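Local coordinates for GTPase-activating protein GYP1 (Saccharomyces cerevisiae, PDB 1FKM), which stimulates GTP hydrolysis by the Ypt/Rab GTPases Ypt1 and Ypt7, inserting catalytic fingers in trans from the TBC domain that makes up this structure, at residues Leu117-Ile122 and Asp177-Leu182; Arg65-Asp70 and Ala121-Ala126; Lys205-Leu210 and Val227-Phe232. One frame throughout, in Å; residues are numbered along the deposited sequence.

Interaction 1. Residues Leu117-Ile122 and Asp177-Leu182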
loop_
_atom_site.group_PDB
_atom_site.type_symbol
_atom_site.label_atom_id
_atom_site.label_comp_id
_atom_site.label_asym_id
_atom_site.label_seq_id
_atom_site.Cartn_x
_atom_site.Cartn_y
_atom_site.Cartn_z
ATOM N N LEU A 117 -1.069 -6.514 12.709
ATOM C CA LEU A 117 -0.050 -7.366 12.119
ATOM C C LEU A 117 0.020 -8.726 12.787
ATOM O O LEU A 117 0.266 -9.735 12.125
ATOM C CB LEU A 117 1.318 -6.688 12.192
ATOM C CG LEU A 117 1.413 -5.394 11.376
ATOM C CD1 LEU A 117 2.789 -4.767 11.571
ATOM C CD2 LEU A 117 1.171 -5.692 9.907
ATOM N N TYR A 118 -0.200 -8.750 14.096
ATOM C CA TYR A 118 -0.155 -10.005 14.834
ATOM C C TYR A 118 -1.254 -10.937 14.336
ATOM O O TYR A 118 -1.004 -12.114 14.064
ATOM C CB TYR A 118 -0.337 -9.746 16.331
ATOM C CG TYR A 118 -0.354 -11.004 17.167
ATOM C CD1 TYR A 118 0.782 -11.806 17.282
ATOM C CD2 TYR A 118 -1.515 -11.401 17.832
ATOM C CE1 TYR A 118 0.764 -12.979 18.043
ATOM C CE2 TYR A 118 -1.547 -12.571 18.593
ATOM C CZ TYR A 118 -0.406 -13.355 18.694
ATOM O OH TYR A 118 -0.445 -14.524 19.427
ATOM N N LEU A 119 -2.471 -10.411 14.215
ATOM C CA LEU A 119 -3.591 -11.226 13.755
ATOM C C LEU A 119 -3.357 -11.761 12.349
ATOM O O LEU A 119 -3.646 -12.925 12.063
ATOM C CB LEU A 119 -4.898 -10.429 13.796
ATOM C CG LEU A 119 -6.139 -11.241 13.393
ATOM C CD1 LEU A 119 -6.276 -12.464 14.304
ATOM C CD2 LEU A 119 -7.379 -10.364 13.477
ATOM N N TRP A 120 -2.836 -10.918 11.460
ATOM C CA TRP A 120 -2.572 -11.372 10.097
ATOM C C TRP A 120 -1.505 -12.465 10.118
ATOM O O TRP A 120 -1.621 -13.481 9.419
ATOM C CB TRP A 120 -2.090 -10.218 9.212
ATOM C CG TRP A 120 -1.897 -10.641 7.776
ATOM C CD1 TRP A 120 -2.825 -10.598 6.777
ATOM C CD2 TRP A 120 -0.723 -11.234 7.208
ATOM N NE1 TRP A 120 -2.301 -11.130 5.620
ATOM C CE2 TRP A 120 -1.014 -11.530 5.858
ATOM C CE3 TRP A 120 0.548 -11.551 7.710
ATOM C CZ2 TRP A 120 -0.082 -12.128 5.003
ATOM C CZ3 TRP A 120 1.472 -12.146 6.861
ATOM C CH2 TRP A 120 1.152 -12.429 5.522
ATOM N N ALA A 121 -0.460 -12.258 10.916
ATOM C CA ALA A 121 0.628 -13.231 11.003
ATOM C C ALA A 121 0.142 -14.583 11.530
ATOM O O ALA A 121 0.545 -15.634 11.032
ATOM C CB ALA A 121 1.741 -12.690 11.893
ATOM N N ILE A 122 -0.729 -14.553 12.530
ATOM C CA ILE A 122 -1.264 -15.787 13.107
ATOM C C ILE A 122 -2.141 -16.516 12.092
ATOM O O ILE A 122 -2.205 -17.747 12.077
ATOM C CB ILE A 122 -2.086 -15.486 14.379
ATOM C CG1 ILE A 122 -1.155 -14.968 15.476
ATOM C CG2 ILE A 122 -2.833 -16.730 14.845
ATOM C CD1 ILE A 122 -0.013 -15.903 15.807
ATOM N N ASP A 177 -11.105 -2.675 9.945
ATOM C CA ASP A 177 -11.154 -2.308 8.533
ATOM C C ASP A 177 -9.758 -2.398 7.915
ATOM O O ASP A 177 -9.595 -2.920 6.816
ATOM C CB ASP A 177 -11.691 -0.886 8.353
ATOM C CG ASP A 177 -13.154 -0.749 8.760
ATOM O OD1 ASP A 177 -13.805 -1.777 9.066
ATOM O OD2 ASP A 177 -13.657 0.397 8.762
ATOM N N THR A 178 -8.761 -1.883 8.628
ATOM C CA THR A 178 -7.384 -1.902 8.154
ATOM C C THR A 178 -6.924 -3.346 7.959
ATOM O O THR A 178 -6.341 -3.696 6.927
ATOM C CB THR A 178 -6.461 -1.177 9.163
ATOM O OG1 THR A 178 -6.903 0.181 9.313
ATOM C CG2 THR A 178 -5.015 -1.172 8.670
ATOM N N PHE A 179 -7.198 -4.181 8.954
ATOM C CA PHE A 179 -6.832 -5.599 8.916
ATOM C C PHE A 179 -7.436 -6.352 7.725
ATOM O O PHE A 179 -6.733 -7.075 7.004
ATOM C CB PHE A 179 -7.283 -6.284 10.210
ATOM C CG PHE A 179 -7.237 -7.781 10.144
ATOM C CD1 PHE A 179 -6.022 -8.456 10.194
ATOM C CD2 PHE A 179 -8.414 -8.520 9.991
ATOM C CE1 PHE A 179 -5.973 -9.849 10.088
ATOM C CE2 PHE A 179 -8.376 -9.913 9.883
ATOM C CZ PHE A 179 -7.155 -10.579 9.931
ATOM N N TRP A 180 -8.742 -6.210 7.527
ATOM C CA TRP A 180 -9.398 -6.909 6.422
ATOM C C TRP A 180 -8.940 -6.396 5.056
ATOM O O TRP A 180 -8.883 -7.159 4.087
ATOM C CB TRP A 180 -10.923 -6.784 6.529
ATOM C CG TRP A 180 -11.505 -7.527 7.695
ATOM C CD1 TRP A 180 -12.155 -6.990 8.764
ATOM C CD2 TRP A 180 -11.483 -8.947 7.907
ATOM N NE1 TRP A 180 -12.542 -7.984 9.632
ATOM C CE2 TRP A 180 -12.143 -9.195 9.130
ATOM C CE3 TRP A 180 -10.971 -10.031 7.181
ATOM C CZ2 TRP A 180 -12.308 -10.485 9.647
ATOM C CZ3 TRP A 180 -11.137 -11.320 7.699
ATOM C CH2 TRP A 180 -11.801 -11.530 8.920
ATOM N N CYS A 181 -8.633 -5.106 4.967
ATOM C CA CYS A 181 -8.169 -4.556 3.699
ATOM C C CYS A 181 -6.723 -4.962 3.447
ATOM O O CYS A 181 -6.345 -5.240 2.308
ATOM C CB CYS A 181 -8.332 -3.033 3.677
ATOM S SG CYS A 181 -10.090 -2.544 3.574
ATOM N N LEU A 182 -5.914 -5.007 4.503
ATOM C CA LEU A 182 -4.526 -5.443 4.357
ATOM C C LEU A 182 -4.579 -6.888 3.878
ATOM O O LEU A 182 -3.808 -7.305 3.011
ATOM C CB LEU A 182 -3.788 -5.408 5.703
ATOM C CG LEU A 182 -2.398 -6.060 5.711
ATOM C CD1 LEU A 182 -1.458 -5.271 4.804
ATOM C CD2 LEU A 182 -1.855 -6.104 7.130
#

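Interaction 2. Residues Arg65-Asp70 and Ala121-Ala126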
loop_
_atom_site.group_PDB
_atom_site.type_symbol
_atom_site.label_atom_id
_atom_site.label_comp_id
_atom_site.label_asym_id
_atom_site.label_seq_id
_atom_site.Cartn_x
_atom_site.Cartn_y
_atom_site.Cartn_z
ATOM N N ARG A 65 -16.256 -6.352 11.796
ATOM C CA ARG A 65 -15.620 -5.712 12.937
ATOM C C ARG A 65 -15.743 -6.587 14.176
ATOM O O ARG A 65 -14.836 -6.635 15.005
ATOM C CB ARG A 65 -16.229 -4.326 13.158
ATOM C CG ARG A 65 -15.857 -3.361 12.028
ATOM C CD ARG A 65 -16.620 -2.051 12.078
ATOM N NE ARG A 65 -16.148 -1.126 11.048
ATOM C CZ ARG A 65 -16.739 0.025 10.750
ATOM N NH1 ARG A 65 -17.833 0.394 11.404
ATOM N NH2 ARG A 65 -16.233 0.815 9.807
ATOM N N LYS A 66 -16.861 -7.296 14.290
ATOM C CA LYS A 66 -17.064 -8.199 15.414
ATOM C C LYS A 66 -16.129 -9.402 15.262
ATOM O O LYS A 66 -15.580 -9.905 16.247
ATOM C CB LYS A 66 -18.517 -8.676 15.454
ATOM C CG LYS A 66 -18.829 -9.623 16.603
ATOM C CD LYS A 66 -20.287 -10.058 16.575
ATOM C CE LYS A 66 -20.589 -11.039 17.696
ATOM N NZ LYS A 66 -19.781 -12.284 17.566
ATOM N N GLU A 67 -15.946 -9.859 14.025
ATOM C CA GLU A 67 -15.070 -11.000 13.749
ATOM C C GLU A 67 -13.624 -10.664 14.111
ATOM O O GLU A 67 -12.892 -11.500 14.646
ATOM C CB GLU A 67 -15.145 -11.387 12.268
ATOM C CG GLU A 67 -14.581 -12.765 11.966
ATOM C CD GLU A 67 -14.521 -13.068 10.480
ATOM O OE1 GLU A 67 -15.344 -12.518 9.720
ATOM O OE2 GLU A 67 -13.656 -13.872 10.073
ATOM N N TYR A 68 -13.206 -9.442 13.796
ATOM C CA TYR A 68 -11.851 -9.000 14.118
ATOM C C TYR A 68 -11.652 -9.111 15.628
ATOM O O TYR A 68 -10.683 -9.706 16.101
ATOM C CB TYR A 68 -11.656 -7.546 13.692
ATOM C CG TYR A 68 -10.355 -6.945 14.166
ATOM C CD1 TYR A 68 -9.145 -7.317 13.583
ATOM C CD2 TYR A 68 -10.328 -6.025 15.218
ATOM C CE1 TYR A 68 -7.938 -6.793 14.031
ATOM C CE2 TYR A 68 -9.115 -5.490 15.677
ATOM C CZ TYR A 68 -7.929 -5.886 15.077
ATOM O OH TYR A 68 -6.723 -5.396 15.524
ATOM N N ARG A 69 -12.589 -8.534 16.372
ATOM C CA ARG A 69 -12.553 -8.539 17.833
ATOM C C ARG A 69 -12.496 -9.956 18.400
ATOM O O ARG A 69 -11.651 -10.263 19.243
ATOM C CB ARG A 69 -13.786 -7.820 18.391
ATOM C CG ARG A 69 -13.793 -6.303 18.203
ATOM C CD ARG A 69 -15.068 -5.702 18.781
ATOM N NE ARG A 69 -15.023 -4.245 18.884
ATOM C CZ ARG A 69 -15.106 -3.406 17.854
ATOM N NH1 ARG A 69 -15.243 -3.873 16.622
ATOM N NH2 ARG A 69 -15.050 -2.093 18.057
ATOM N N ASP A 70 -13.399 -10.817 17.934
ATOM C CA ASP A 70 -13.443 -12.198 18.403
ATOM C C ASP A 70 -12.151 -12.943 18.093
ATOM O O ASP A 70 -11.632 -13.681 18.935
ATOM C CB ASP A 70 -14.619 -12.953 17.776
ATOM C CG ASP A 70 -15.962 -12.364 18.156
ATOM O OD1 ASP A 70 -16.063 -11.747 19.239
ATOM O OD2 ASP A 70 -16.924 -12.534 17.374
ATOM N N ALA A 121 -0.460 -12.258 10.916
ATOM C CA ALA A 121 0.628 -13.231 11.003
ATOM C C ALA A 121 0.142 -14.583 11.530
ATOM O O ALA A 121 0.545 -15.634 11.032
ATOM C CB ALA A 121 1.741 -12.690 11.893
ATOM N N ILE A 122 -0.729 -14.553 12.530
ATOM C CA ILE A 122 -1.264 -15.787 13.107
ATOM C C ILE A 122 -2.141 -16.516 12.092
ATOM O O ILE A 122 -2.205 -17.747 12.077
ATOM C CB ILE A 122 -2.086 -15.486 14.379
ATOM C CG1 ILE A 122 -1.155 -14.968 15.476
ATOM C CG2 ILE A 122 -2.833 -16.730 14.845
ATOM C CD1 ILE A 122 -0.013 -15.903 15.807
ATOM N N ARG A 123 -2.805 -15.750 11.233
ATOM C CA ARG A 123 -3.673 -16.328 10.217
ATOM C C ARG A 123 -2.948 -16.788 8.956
ATOM O O ARG A 123 -3.566 -17.367 8.061
ATOM C CB ARG A 123 -4.764 -15.335 9.832
ATOM C CG ARG A 123 -5.831 -15.161 10.877
ATOM C CD ARG A 123 -7.041 -14.510 10.245
ATOM N NE ARG A 123 -8.198 -14.531 11.126
ATOM C CZ ARG A 123 -9.451 -14.447 10.698
ATOM N NH1 ARG A 123 -9.694 -14.340 9.398
ATOM N NH2 ARG A 123 -10.454 -14.465 11.564
ATOM N N HIS A 124 -1.645 -16.536 8.877
ATOM C CA HIS A 124 -0.869 -16.949 7.712
ATOM C C HIS A 124 0.422 -17.657 8.105
ATOM O O HIS A 124 1.519 -17.123 7.919
ATOM C CB HIS A 124 -0.548 -15.742 6.818
ATOM C CG HIS A 124 -1.759 -15.096 6.223
ATOM N ND1 HIS A 124 -2.651 -14.359 6.970
ATOM C CD2 HIS A 124 -2.262 -15.136 4.967
ATOM C CE1 HIS A 124 -3.655 -13.976 6.203
ATOM N NE2 HIS A 124 -3.444 -14.436 4.982
ATOM N N PRO A 125 0.305 -18.881 8.646
ATOM C CA PRO A 125 1.444 -19.698 9.075
ATOM C C PRO A 125 2.531 -19.871 8.012
ATOM O O PRO A 125 3.715 -19.945 8.337
ATOM C CB PRO A 125 0.791 -21.027 9.443
ATOM C CG PRO A 125 -0.544 -20.608 9.944
ATOM C CD PRO A 125 -0.967 -19.567 8.937
ATOM N N ALA A 126 2.133 -19.934 6.746
ATOM C CA ALA A 126 3.093 -20.108 5.659
ATOM C C ALA A 126 4.010 -18.894 5.506
ATOM O O ALA A 126 5.095 -18.991 4.926
ATOM C CB ALA A 126 2.355 -20.373 4.347
#

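Interaction 3. Residues Lys205-Leu210 and Val227-Phe232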
loop_
_atom_site.group_PDB
_atom_site.type_symbol
_atom_site.label_atom_id
_atom_site.label_comp_id
_atom_site.label_asym_id
_atom_site.label_seq_id
_atom_site.Cartn_x
_atom_site.Cartn_y
_atom_site.Cartn_z
ATOM N N LYS A 205 13.183 -10.750 -11.135
ATOM C CA LYS A 205 13.635 -11.375 -12.384
ATOM C C LYS A 205 12.844 -10.801 -13.564
ATOM O O LYS A 205 13.398 -10.554 -14.640
ATOM C CB LYS A 205 13.433 -12.893 -12.334
ATOM C CG LYS A 205 14.256 -13.593 -11.271
ATOM C CD LYS A 205 13.863 -15.058 -11.134
ATOM C CE LYS A 205 14.608 -15.728 -9.987
ATOM N NZ LYS A 205 14.182 -17.145 -9.800
ATOM N N ASN A 206 11.544 -10.603 -13.353
ATOM C CA ASN A 206 10.667 -10.047 -14.379
ATOM C C ASN A 206 11.076 -8.621 -14.727
ATOM O O ASN A 206 11.038 -8.231 -15.896
ATOM C CB ASN A 206 9.207 -10.075 -13.910
ATOM C CG ASN A 206 8.600 -11.467 -13.972
ATOM O OD1 ASN A 206 7.511 -11.705 -13.452
ATOM N ND2 ASN A 206 9.298 -12.388 -14.619
ATOM N N LEU A 207 11.469 -7.844 -13.720
ATOM C CA LEU A 207 11.903 -6.465 -13.947
ATOM C C LEU A 207 13.213 -6.479 -14.725
ATOM O O LEU A 207 13.417 -5.686 -15.640
ATOM C CB LEU A 207 12.104 -5.728 -12.616
ATOM C CG LEU A 207 12.725 -4.324 -12.676
ATOM C CD1 LEU A 207 11.813 -3.381 -13.465
ATOM C CD2 LEU A 207 12.951 -3.802 -11.260
ATOM N N SER A 208 14.096 -7.398 -14.348
ATOM C CA SER A 208 15.394 -7.546 -14.991
ATOM C C SER A 208 15.227 -7.839 -16.483
ATOM O O SER A 208 15.911 -7.250 -17.328
ATOM C CB SER A 208 16.163 -8.691 -14.322
ATOM O OG SER A 208 17.455 -8.824 -14.872
ATOM N N GLN A 209 14.318 -8.757 -16.796
ATOM C CA GLN A 209 14.053 -9.151 -18.177
ATOM C C GLN A 209 13.398 -8.027 -18.967
ATOM O O GLN A 209 13.692 -7.828 -20.148
ATOM C CB GLN A 209 13.149 -10.386 -18.210
ATOM C CG GLN A 209 13.796 -11.668 -17.695
ATOM C CD GLN A 209 14.887 -12.190 -18.614
ATOM O OE1 GLN A 209 15.946 -11.577 -18.756
ATOM N NE2 GLN A 209 14.628 -13.328 -19.251
ATOM N N LEU A 210 12.501 -7.301 -18.313
ATOM C CA LEU A 210 11.803 -6.192 -18.950
ATOM C C LEU A 210 12.806 -5.119 -19.367
ATOM O O LEU A 210 12.782 -4.644 -20.502
ATOM C CB LEU A 210 10.791 -5.577 -17.980
ATOM C CG LEU A 210 9.361 -5.320 -18.456
ATOM C CD1 LEU A 210 8.660 -4.432 -17.430
ATOM C CD2 LEU A 210 9.355 -4.658 -19.832
ATOM N N VAL A 227 26.003 -4.358 -11.088
ATOM C CA VAL A 227 24.829 -3.917 -10.348
ATOM C C VAL A 227 23.784 -5.013 -10.550
ATOM O O VAL A 227 23.409 -5.315 -11.679
ATOM C CB VAL A 227 24.264 -2.581 -10.893
ATOM C CG1 VAL A 227 22.885 -2.306 -10.280
ATOM C CG2 VAL A 227 25.212 -1.440 -10.557
ATOM N N GLU A 228 23.332 -5.616 -9.458
ATOM C CA GLU A 228 22.328 -6.673 -9.530
ATOM C C GLU A 228 20.974 -6.061 -9.186
ATOM O O GLU A 228 20.866 -5.317 -8.228
ATOM C CB GLU A 228 22.663 -7.783 -8.531
ATOM C CG GLU A 228 24.060 -8.360 -8.695
ATOM C CD GLU A 228 24.341 -9.504 -7.733
ATOM O OE1 GLU A 228 23.418 -9.915 -6.996
ATOM O OE2 GLU A 228 25.489 -9.997 -7.717
ATOM N N PHE A 229 19.942 -6.369 -9.963
ATOM C CA PHE A 229 18.632 -5.798 -9.679
ATOM C C PHE A 229 18.171 -6.018 -8.241
ATOM O O PHE A 229 17.543 -5.147 -7.650
ATOM C CB PHE A 229 17.591 -6.335 -10.664
ATOM C CG PHE A 229 17.633 -5.654 -12.007
ATOM C CD1 PHE A 229 18.659 -5.924 -12.908
ATOM C CD2 PHE A 229 16.667 -4.711 -12.352
ATOM C CE1 PHE A 229 18.726 -5.263 -14.140
ATOM C CE2 PHE A 229 16.722 -4.042 -13.579
ATOM C CZ PHE A 229 17.755 -4.319 -14.474
ATOM N N ILE A 230 18.499 -7.170 -7.670
ATOM C CA ILE A 230 18.097 -7.460 -6.298
ATOM C C ILE A 230 18.636 -6.419 -5.305
ATOM O O ILE A 230 17.987 -6.112 -4.304
ATOM C CB ILE A 230 18.577 -8.872 -5.864
ATOM C CG1 ILE A 230 17.885 -9.289 -4.562
ATOM C CG2 ILE A 230 20.085 -8.878 -5.663
ATOM C CD1 ILE A 230 16.412 -9.593 -4.720
ATOM N N GLN A 231 19.809 -5.861 -5.589
ATOM C CA GLN A 231 20.417 -4.888 -4.682
ATOM C C GLN A 231 19.631 -3.599 -4.461
ATOM O O GLN A 231 19.879 -2.877 -3.495
ATOM C CB GLN A 231 21.836 -4.571 -5.144
ATOM C CG GLN A 231 22.725 -5.797 -5.132
ATOM C CD GLN A 231 24.086 -5.543 -5.733
ATOM O OE1 GLN A 231 24.204 -4.960 -6.811
ATOM N NE2 GLN A 231 25.128 -5.993 -5.042
ATOM N N PHE A 232 18.690 -3.293 -5.347
ATOM C CA PHE A 232 17.886 -2.097 -5.157
ATOM C C PHE A 232 16.399 -2.389 -5.333
ATOM O O PHE A 232 15.556 -1.754 -4.703
ATOM C CB PHE A 232 18.339 -0.979 -6.117
ATOM C CG PHE A 232 18.122 -1.289 -7.575
ATOM C CD1 PHE A 232 16.873 -1.109 -8.162
ATOM C CD2 PHE A 232 19.173 -1.757 -8.361
ATOM C CE1 PHE A 232 16.670 -1.388 -9.510
ATOM C CE2 PHE A 232 18.982 -2.040 -9.711
ATOM C CZ PHE A 232 17.726 -1.855 -10.290
#

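Interaction 1. Residues Leu117-Ile122 and Asp177-Leu182
Leu119 lays its CD2 methyl over one face of the Phe179 ring, 3.6 Å from the ring centroid and only 15° off the normal, a CH-pi contact in which the two side chains cross at about a right angle. Both residues have CG anti to the backbone N (chi1 -177° in Leu119), which sends methyl and ring across the groove between their helices. The same ring turns its edge to Trp120, Phe179 CE1 lying 3.6 Å from the backbone N of Trp120 and 4.0 Å from its CB. Here helices 107-123 and 168-186 of the all-helical TBC domain pack side by side; the short segments run 10.1 Å apart at an angle of 38°, with Trp120 and Phe179 at the closest backbone approach. Helix 57-74 adds Tyr68, Ser71 and Leu72 around Leu119. Three residues before Trp120, Leu117 sets out away from the other helix, yet its CD2 meets CD2 of Leu182, methyl against methyl, at 4.1 Å. Leu117 also touches Ile133, and its side chain lies about 9 Å from that of the glutamine finger Gln131.

Interaction 2. Residues Arg65-Asp70 and Ala121-Ala126
Glu67 and Arg123 reach towards each other from separate helices of the TBC domain, an all-helical fold, and meet in a loose surface salt bridge between helix 57-74 and the last part of helix 107-123. OE2 of Glu67 lies 3.6 Å from NH2 of Arg123 and 4.0 Å from NH1, so a single carboxylate oxygen faces both terminal nitrogens. It approaches the guanidinium at its edge, near the guanidinium plane, but the carboxylate is turned by 39° against that plane. This is an electrostatic pairing without a hydrogen bond across the segments, rather than the flat two-bond arrangement that the groups can form.

Both side chains are stretched out. In Glu67, CG stands anti to the backbone N (chi1 -164°) and the chain continues extended, carrying the carboxylate across to Arg123, although the side chain does not set out in that direction. Arg123 leaves its backbone toward helix 57-74 and stays extended from CG to NE. Its NH2 has a stronger polar partner in the hydroxyl of Ser71, with which it forms a hydrogen bond, while OE1 of Glu67 makes a long, weak ion pair with Lys64. Elsewhere on helix 57-74, Lys66 and Asp70 form a tighter salt bridge one turn apart, NZ meeting the syn lone pair of OD2 at 2.9 Å. The facing charges of Glu67 and Arg123 also share an aromatic neighbour from helix 168-186: Trp180 packs its CH2 against both Glu67 OE2 and Arg123 NH1.

Interaction 3. Residues Lys205-Leu210 and Val227-Phe232
Flanking Phe229, the residue that packs on Leu207 and Ser208, the backbone N of Glu228 donates a nearly straight hydrogen bond to OE1 of Gln231 (2.9 Å, 173° at the hydrogen). The donor sits above the carbonyl plane of the side-chain amide. Together with the backbone bond from Gln231 N to Glu228 O, it ties together the short bend from which Phe229 projects at the approach to helix 230-238.

The contact joins this bend to helix 198-214 in the all-helical TBC domain, away from the two catalytic fingers. The Phe229 ring turns one face to Ser208, whose CA stands over its centre in a CH-pi contact, 3.9 Å from the centroid and 4° off the normal. With CG anti to the carbonyl carbon (chi1 -79°), the ring is swung to this helix. Ser208 CB covers the same face, and its OG comes within 3.7 Å of Phe229 CD1. Leu207 crosses Phe229 at about a right angle, its CG 4.0 Å from Phe229 CD2. Phe222, in the intervening helix 216-224, meets the ring edge-to-face, and Val204 and Val211 extend the apolar surround.

Replacing Phe229 by an alanine would remove the ring and is likely to open a gap between Leu207, Ser208 and Phe222. No hydrogen bond crosses between the segments, which implies that their cohesion rests on dispersion and close fit; the Glu228-Gln231 bond lies within the bend.

Interactions 1 and 2 are neighbours, their centres 6 Å apart, and both use helix 107-123; interaction 1 joins it to helix 168-186, interaction 2 to helix 57-74. The three helices thus form one connected cluster, with Arg65 bridging to Asp177 by a salt bridge. Interaction 3 stands apart, its centre about 30 Å from that of interaction 1 and 34 Å from that of interaction 2. It follows both along the chain, on helix 198-214, the next helix after 168-186. All three lie in the TBC domain, which is built of helices without strands, and only interaction 1 comes near the catalytic fingers.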